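Local coordinates for (S)-ureidoglycine--glyoxylate transaminase (Bacillus subtilis, PDB 3ISL), which catalyses the pyridoxal-phosphate-dependent transamination between (S)-ureidoglycine and glyoxylate that yields oxalurate and glycine in purine catabolism, at residues Val20-Asp23 with Pro24-Arg28; Arg281-Glu285 with Glu286-Thr290. All coordinates share one frame; numbering follows the deposited sequence.

Contact 1 (Val20-Asp23 with Pro24-Arg28); sequences VEVD and PRVLR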
ATOM      1  N   VAL A  20       3.178   2.165  15.872  1.00 18.98           N
ATOM      2  CA  VAL A  20       2.705   1.992  17.217  1.00 19.74           C
ATOM      3  C   VAL A  20       1.463   1.101  17.346  1.00 19.31           C
ATOM      4  O   VAL A  20       0.965   0.551  16.347  1.00 21.19           O
ATOM      5  CB  VAL A  20       2.515   3.395  17.908  1.00 20.73           C
ATOM      6  CG1 VAL A  20       3.847   4.190  17.812  1.00 20.39           C
ATOM      7  CG2 VAL A  20       1.358   4.188  17.235  1.00 17.59           C
ATOM      8  N   GLU A  21       0.949   0.942  18.546  1.00 20.83           N
ATOM      9  CA  GLU A  21      -0.169   0.015  18.778  1.00 22.01           C
ATOM     10  C   GLU A  21      -1.404   0.636  18.158  1.00 22.05           C
ATOM     11  O   GLU A  21      -1.557   1.878  18.126  1.00 22.10           O
ATOM     12  CB  GLU A  21      -0.425  -0.136  20.270  1.00 20.69           C
ATOM     13  CG  GLU A  21       0.557  -0.909  21.027  1.00 22.55           C
ATOM     14  CD  GLU A  21       0.447  -0.644  22.494  1.00 24.57           C
ATOM     15  OE1 GLU A  21      -0.676  -0.342  23.009  1.00 22.59           O
ATOM     16  OE2 GLU A  21       1.501  -0.724  23.136  1.00 22.73           O
ATOM     17  N   VAL A  22      -2.303  -0.215  17.681  1.00 22.22           N
ATOM     18  CA  VAL A  22      -3.575   0.189  17.076  1.00 20.75           C
ATOM     19  C   VAL A  22      -4.713   0.120  18.083  1.00 21.91           C
ATOM     20  O   VAL A  22      -4.848  -0.932  18.808  1.00 20.81           O
ATOM     21  CB  VAL A  22      -3.809  -0.723  15.888  1.00 22.79           C
ATOM     22  CG1 VAL A  22      -5.149  -0.489  15.218  1.00 20.58           C
ATOM     23  CG2 VAL A  22      -2.687  -0.408  14.872  1.00 23.64           C
ATOM     24  N   ASP A  23      -5.576   1.152  18.133  1.00 20.40           N
ATOM     25  CA  ASP A  23      -6.760   1.033  19.013  1.00 24.23           C
ATOM     26  C   ASP A  23      -7.522  -0.275  18.686  1.00 25.19           C
ATOM     27  O   ASP A  23      -7.713  -0.593  17.503  1.00 25.97           O
ATOM     28  CB  ASP A  23      -7.727   2.251  18.862  1.00 25.60           C
ATOM     29  CG  ASP A  23      -8.824   2.299  19.971  1.00 27.13           C
ATOM     30  OD1 ASP A  23      -9.662   1.379  20.064  1.00 28.65           O
ATOM     31  OD2 ASP A  23      -8.864   3.238  20.792  1.00 24.94           O
ATOM     32  N   PRO A  24      -7.979  -1.011  19.722  1.00 25.47           N
ATOM     33  CA  PRO A  24      -8.774  -2.186  19.574  1.00 25.75           C
ATOM     34  C   PRO A  24     -10.026  -1.962  18.751  1.00 26.27           C
ATOM     35  O   PRO A  24     -10.443  -2.896  18.057  1.00 25.00           O
ATOM     36  CB  PRO A  24      -9.125  -2.539  21.030  1.00 25.10           C
ATOM     37  CG  PRO A  24      -7.887  -2.213  21.724  1.00 26.15           C
ATOM     38  CD  PRO A  24      -7.646  -0.815  21.156  1.00 26.48           C
ATOM     39  N   ARG A  25     -10.614  -0.758  18.816  1.00 26.49           N
ATOM     40  CA  ARG A  25     -11.761  -0.484  17.938  1.00 28.28           C
ATOM     41  C   ARG A  25     -11.377  -0.490  16.434  1.00 27.37           C
ATOM     42  O   ARG A  25     -12.195  -0.797  15.589  1.00 30.13           O
ATOM     43  CB  ARG A  25     -12.445   0.823  18.296  1.00 28.49           C
ATOM     44  CG  ARG A  25     -13.186   0.766  19.615  1.00 30.81           C
ATOM     45  CD  ARG A  25     -12.460   1.717  20.535  1.00 37.27           C
ATOM     46  NE  ARG A  25     -13.274   2.879  20.724  1.00 36.58           N
ATOM     47  CZ  ARG A  25     -12.849   4.075  21.119  1.00 34.36           C
ATOM     48  NH1 ARG A  25     -11.536   4.393  21.303  1.00 31.29           N
ATOM     49  NH2 ARG A  25     -13.787   4.975  21.276  1.00 29.38           N
ATOM     50  N   VAL A  26     -10.145  -0.080  16.117  1.00 26.54           N
ATOM     51  CA  VAL A  26      -9.645  -0.158  14.739  1.00 23.86           C
ATOM     52  C   VAL A  26      -9.299  -1.587  14.402  1.00 23.11           C
ATOM     53  O   VAL A  26      -9.699  -2.099  13.330  1.00 23.52           O
ATOM     54  CB  VAL A  26      -8.448   0.817  14.523  1.00 23.03           C
ATOM     55  CG1 VAL A  26      -7.789   0.551  13.236  1.00 20.82           C
ATOM     56  CG2 VAL A  26      -8.957   2.296  14.566  1.00 23.60           C
ATOM     57  N   LEU A  27      -8.540  -2.258  15.273  1.00 22.03           N
ATOM     58  CA  LEU A  27      -8.320  -3.695  15.043  1.00 21.44           C
ATOM     59  C   LEU A  27      -9.583  -4.532  14.741  1.00 21.32           C
ATOM     60  O   LEU A  27      -9.557  -5.322  13.765  1.00 20.07           O
ATOM     61  CB  LEU A  27      -7.544  -4.347  16.179  1.00 22.03           C
ATOM     62  CG  LEU A  27      -6.128  -3.831  16.342  1.00 22.68           C
ATOM     63  CD1 LEU A  27      -5.570  -4.397  17.645  1.00 24.00           C
ATOM     64  CD2 LEU A  27      -5.303  -4.193  15.087  1.00 21.29           C
ATOM     65  N   ARG A  28     -10.622  -4.451  15.591  1.00 21.88           N
ATOM     66  CA  ARG A  28     -11.796  -5.345  15.438  1.00 23.77           C
ATOM     67  C   ARG A  28     -12.441  -5.042  14.092  1.00 21.65           C
ATOM     68  O   ARG A  28     -13.017  -5.908  13.509  1.00 21.78           O
ATOM     69  CB  ARG A  28     -12.874  -5.226  16.593  1.00 24.90           C
ATOM     70  CG  ARG A  28     -13.623  -3.830  16.569  1.00 29.10           C
ATOM     71  CD  ARG A  28     -14.793  -3.516  17.566  1.00 31.31           C
ATOM     72  NE  ARG A  28     -14.215  -3.355  18.857  1.00 31.96           N
ATOM     73  CZ  ARG A  28     -14.631  -2.604  19.884  1.00 30.36           C
ATOM     74  NH1 ARG A  28     -15.706  -1.767  19.850  1.00 28.65           N
ATOM     75  NH2 ARG A  28     -13.872  -2.663  20.970  1.00 28.54           N
TER

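Contact 2 (Arg281-Glu285 with Glu286-Thr290); sequences RLVLE and EGLET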
ATOM      1  N   ARG A 281     -12.068   8.490  12.545  1.00 16.58           N
ATOM      2  CA  ARG A 281     -13.282   8.807  13.340  1.00 17.80           C
ATOM      3  C   ARG A 281     -12.927   8.908  14.843  1.00 18.21           C
ATOM      4  O   ARG A 281     -13.503   9.717  15.533  1.00 19.61           O
ATOM      5  CB  ARG A 281     -14.390   7.766  13.117  1.00 17.08           C
ATOM      6  CG  ARG A 281     -15.523   7.787  14.120  1.00 17.00           C
ATOM      7  CD  ARG A 281     -16.549   6.747  13.807  1.00 25.50           C
ATOM      8  NE  ARG A 281     -16.113   5.368  14.050  1.00 22.70           N
ATOM      9  CZ  ARG A 281     -16.178   4.733  15.220  1.00 21.86           C
ATOM     10  NH1 ARG A 281     -16.560   5.348  16.347  1.00 17.90           N
ATOM     11  NH2 ARG A 281     -15.802   3.468  15.260  1.00 20.63           N
ATOM     12  N   LEU A 282     -12.031   8.047  15.340  1.00 18.25           N
ATOM     13  CA  LEU A 282     -11.656   8.051  16.748  1.00 18.38           C
ATOM     14  C   LEU A 282     -10.907   9.280  17.129  1.00 18.44           C
ATOM     15  O   LEU A 282     -11.103   9.810  18.262  1.00 18.05           O
ATOM     16  CB  LEU A 282     -10.857   6.822  17.191  1.00 17.33           C
ATOM     17  CG  LEU A 282     -11.579   5.488  17.025  1.00 22.57           C
ATOM     18  CD1 LEU A 282     -10.778   4.335  17.663  1.00 26.54           C
ATOM     19  CD2 LEU A 282     -13.007   5.474  17.538  1.00 21.80           C
ATOM     20  N   VAL A 283     -10.057   9.763  16.230  1.00 18.04           N
ATOM     21  CA  VAL A 283      -9.419  11.038  16.561  1.00 18.64           C
ATOM     22  C   VAL A 283     -10.404  12.181  16.711  1.00 18.29           C
ATOM     23  O   VAL A 283     -10.319  12.963  17.626  1.00 16.88           O
ATOM     24  CB  VAL A 283      -8.105  11.390  15.775  1.00 19.73           C
ATOM     25  CG1 VAL A 283      -7.531  10.284  14.984  1.00 19.49           C
ATOM     26  CG2 VAL A 283      -7.915  12.922  15.324  1.00 16.55           C
ATOM     27  N   LEU A 284     -11.348  12.234  15.818  1.00 17.45           N
ATOM     28  CA  LEU A 284     -12.339  13.294  15.835  1.00 18.94           C
ATOM     29  C   LEU A 284     -13.302  13.152  17.009  1.00 18.40           C
ATOM     30  O   LEU A 284     -13.851  14.131  17.428  1.00 18.50           O
ATOM     31  CB  LEU A 284     -13.083  13.282  14.488  1.00 18.33           C
ATOM     32  CG  LEU A 284     -12.598  14.225  13.370  1.00 22.16           C
ATOM     33  CD1 LEU A 284     -11.252  15.097  13.509  1.00 18.68           C
ATOM     34  CD2 LEU A 284     -12.735  13.641  12.034  1.00 16.99           C
ATOM     35  N   GLU A 285     -13.538  11.932  17.519  1.00 19.62           N
ATOM     36  CA  GLU A 285     -14.412  11.776  18.651  1.00 20.15           C
ATOM     37  C   GLU A 285     -13.713  12.260  19.896  1.00 21.03           C
ATOM     38  O   GLU A 285     -14.356  12.846  20.763  1.00 19.34           O
ATOM     39  CB  GLU A 285     -14.911  10.355  18.850  1.00 20.01           C
ATOM     40  CG  GLU A 285     -15.715   9.826  17.642  1.00 26.30           C
ATOM     41  CD  GLU A 285     -16.401   8.462  17.881  1.00 29.67           C
ATOM     42  OE1 GLU A 285     -16.022   7.774  18.855  1.00 26.95           O
ATOM     43  OE2 GLU A 285     -17.347   8.106  17.089  1.00 29.24           O
ATOM     44  N   GLU A 286     -12.397  12.007  19.976  1.00 20.77           N
ATOM     45  CA  GLU A 286     -11.594  12.550  21.025  1.00 19.42           C
ATOM     46  C   GLU A 286     -11.599  14.087  20.999  1.00 20.99           C
ATOM     47  O   GLU A 286     -11.766  14.762  22.046  1.00 19.08           O
ATOM     48  CB  GLU A 286     -10.158  11.986  20.981  1.00 18.76           C
ATOM     49  CG  GLU A 286      -9.344  12.453  22.261  1.00 17.89           C
ATOM     50  CD  GLU A 286      -7.971  11.807  22.408  1.00 18.48           C
ATOM     51  OE1 GLU A 286      -7.550  11.082  21.478  1.00 15.61           O
ATOM     52  OE2 GLU A 286      -7.282  11.980  23.477  1.00 18.12           O
ATOM     53  N   GLY A 287     -11.467  14.665  19.807  1.00 19.82           N
ATOM     54  CA  GLY A 287     -11.299  16.094  19.744  1.00 19.58           C
ATOM     55  C   GLY A 287      -9.826  16.348  19.488  1.00 19.36           C
ATOM     56  O   GLY A 287      -8.939  15.883  20.266  1.00 19.46           O
ATOM     57  N   LEU A 288      -9.546  17.100  18.411  1.00 18.93           N
ATOM     58  CA  LEU A 288      -8.174  17.409  18.049  1.00 19.99           C
ATOM     59  C   LEU A 288      -7.440  18.116  19.206  1.00 18.97           C
ATOM     60  O   LEU A 288      -6.397  17.641  19.691  1.00 18.71           O
ATOM     61  CB  LEU A 288      -8.145  18.266  16.769  1.00 19.72           C
ATOM     62  CG  LEU A 288      -8.418  17.524  15.470  1.00 24.19           C
ATOM     63  CD1 LEU A 288      -8.145  18.480  14.293  1.00 25.48           C
ATOM     64  CD2 LEU A 288      -7.494  16.322  15.394  1.00 23.30           C
ATOM     65  N   GLU A 289      -7.988  19.229  19.698  1.00 19.39           N
ATOM     66  CA  GLU A 289      -7.318  19.939  20.804  1.00 19.28           C
ATOM     67  C   GLU A 289      -7.161  19.105  22.104  1.00 19.77           C
ATOM     68  O   GLU A 289      -6.066  19.059  22.662  1.00 16.80           O
ATOM     69  CB  GLU A 289      -7.932  21.327  21.056  1.00 20.61           C
ATOM     70  CG  GLU A 289      -6.931  22.462  20.707  1.00 28.94           C
ATOM     71  CD  GLU A 289      -7.165  23.070  19.374  1.00 38.00           C
ATOM     72  OE1 GLU A 289      -6.971  22.381  18.374  1.00 42.59           O
ATOM     73  OE2 GLU A 289      -7.532  24.276  19.303  1.00 45.73           O
ATOM     74  N   THR A 290      -8.224  18.382  22.516  1.00 19.98           N
ATOM     75  CA  THR A 290      -8.161  17.380  23.588  1.00 20.10           C
ATOM     76  C   THR A 290      -7.083  16.346  23.295  1.00 19.41           C
ATOM     77  O   THR A 290      -6.223  16.067  24.129  1.00 19.53           O
ATOM     78  CB  THR A 290      -9.532  16.666  23.769  1.00 20.24           C
ATOM     79  OG1 THR A 290     -10.511  17.651  24.001  1.00 23.07           O
ATOM     80  CG2 THR A 290      -9.574  15.685  24.966  1.00 23.04           C
TER

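Contact 1 (Val20-Asp23 with Pro24-Arg28)
Asp23 hands the chain directly to Pro24, and the Asp23 and Pro24 side chains cross at about a right angle; having no N-H, the proline leaves the first bonds to the residues behind it. At Arg25 the backbone N points at the Asp23 carboxylate and bonds to OD1 at 2.7 Å, although OD1 is modelled too close to the arginine side chain, so its exact place, and with it this length, is doubtful. Asp23 CG stands anti to its own N (chi1 -168°), which brings the carboxylate round beside this N-H. The Arg25 side chain, bent at chi2 and chi3, curls back until NH1 reaches Asp23 OD2 at 3.0 Å in a salt bridge; OD2 lies close to the guanidinium plane, whereas NH1 approaches from above the carboxylate, the two planes standing 47° apart. Asp23 is thus the N-cap of helix 24-29, its side chain holding the first turn while its carbonyl starts the helical bonding. Val26 N makes a weak bond to Asp23 O, and Val26 CG1 presses on Val22 CG1 at 3.5 Å, a tight carbon contact. Leu27 N takes the same Asp23 O at 2.9 Å, in the carbonyl plane and nearly straight (165°), and Leu27 CG rests on Val22 CG1. Beyond this apolar group lies the second subunit of the homodimer, whose Val34 packs on Val22 and whose Thr32 packs on Leu27.

Contact 2 (Arg281-Glu285 with Glu286-Thr290)
Val283 and Leu288 meet where helix 270-286 gives way to helix 288-308, and this is the tight side of the turn. Val283 CG2 and Leu288 CD2 are 3.4 Å apart, closer than usual van der Waals contact, with the two side chains slanting past each other. Val283 sits near an eclipsed torsion (chi1 -11°), a strained setting that accompanies this close approach. Leu284 adds a looser touch, its CD1 lying 4.2 Å from Leu288 CG. Two backbone bonds close the last turn of the first helix: Glu286 N to Leu282 O at 3.1 Å, and Gly287 N to Val283 O at 3.0 Å, the latter more bent at 145°. Gly287 then leaves helical angles with positive phi (103°), a setting readily taken by glycine, which has no CB to meet the preceding carbonyl O, and it is also the N-cap position of the next helix, so one residue joins the two helices.

The other side is polar, and Glu285 on it is exposed. Arg281 NH1 and Glu285 OE2 form a salt bridge at 3.0 Å; OE2 lies in the guanidinium plane, while NH1 comes from above the carboxylate plane. Arg281 itself is buried and also bridges to Glu278. Glu286 sends an extended chain to Arg291 and Arg294 of helix 288-308, salt bridges that tie the two helices together across the glycine. On the packed side, Val283 and Leu284 lie against helix 40-56, through Leu56 and through Met52 and Glu55 respectively, while Leu288 touches Gln58 in the loop that follows.

Both contacts lie at helix ends: contact 1 starts helix 24-29 with a carboxylate cap, whereas contact 2 closes helix 270-286 and opens helix 288-308 through a glycine. Contact 1 is largely buried and contact 2 lies at the surface; the centres are 15 Å apart. Leu282 joins them: its CD1 lies 3.6 Å from Asp23 CG and also touches Arg25 NH1 and Val26 CG2, so helix 270-286 packs directly on the capped end of helix 24-29. Both reach the second subunit, contact 1 with apolar side chains, contact 2 with the charged Arg281 and Glu285, which pack on Arg5 of that subunit.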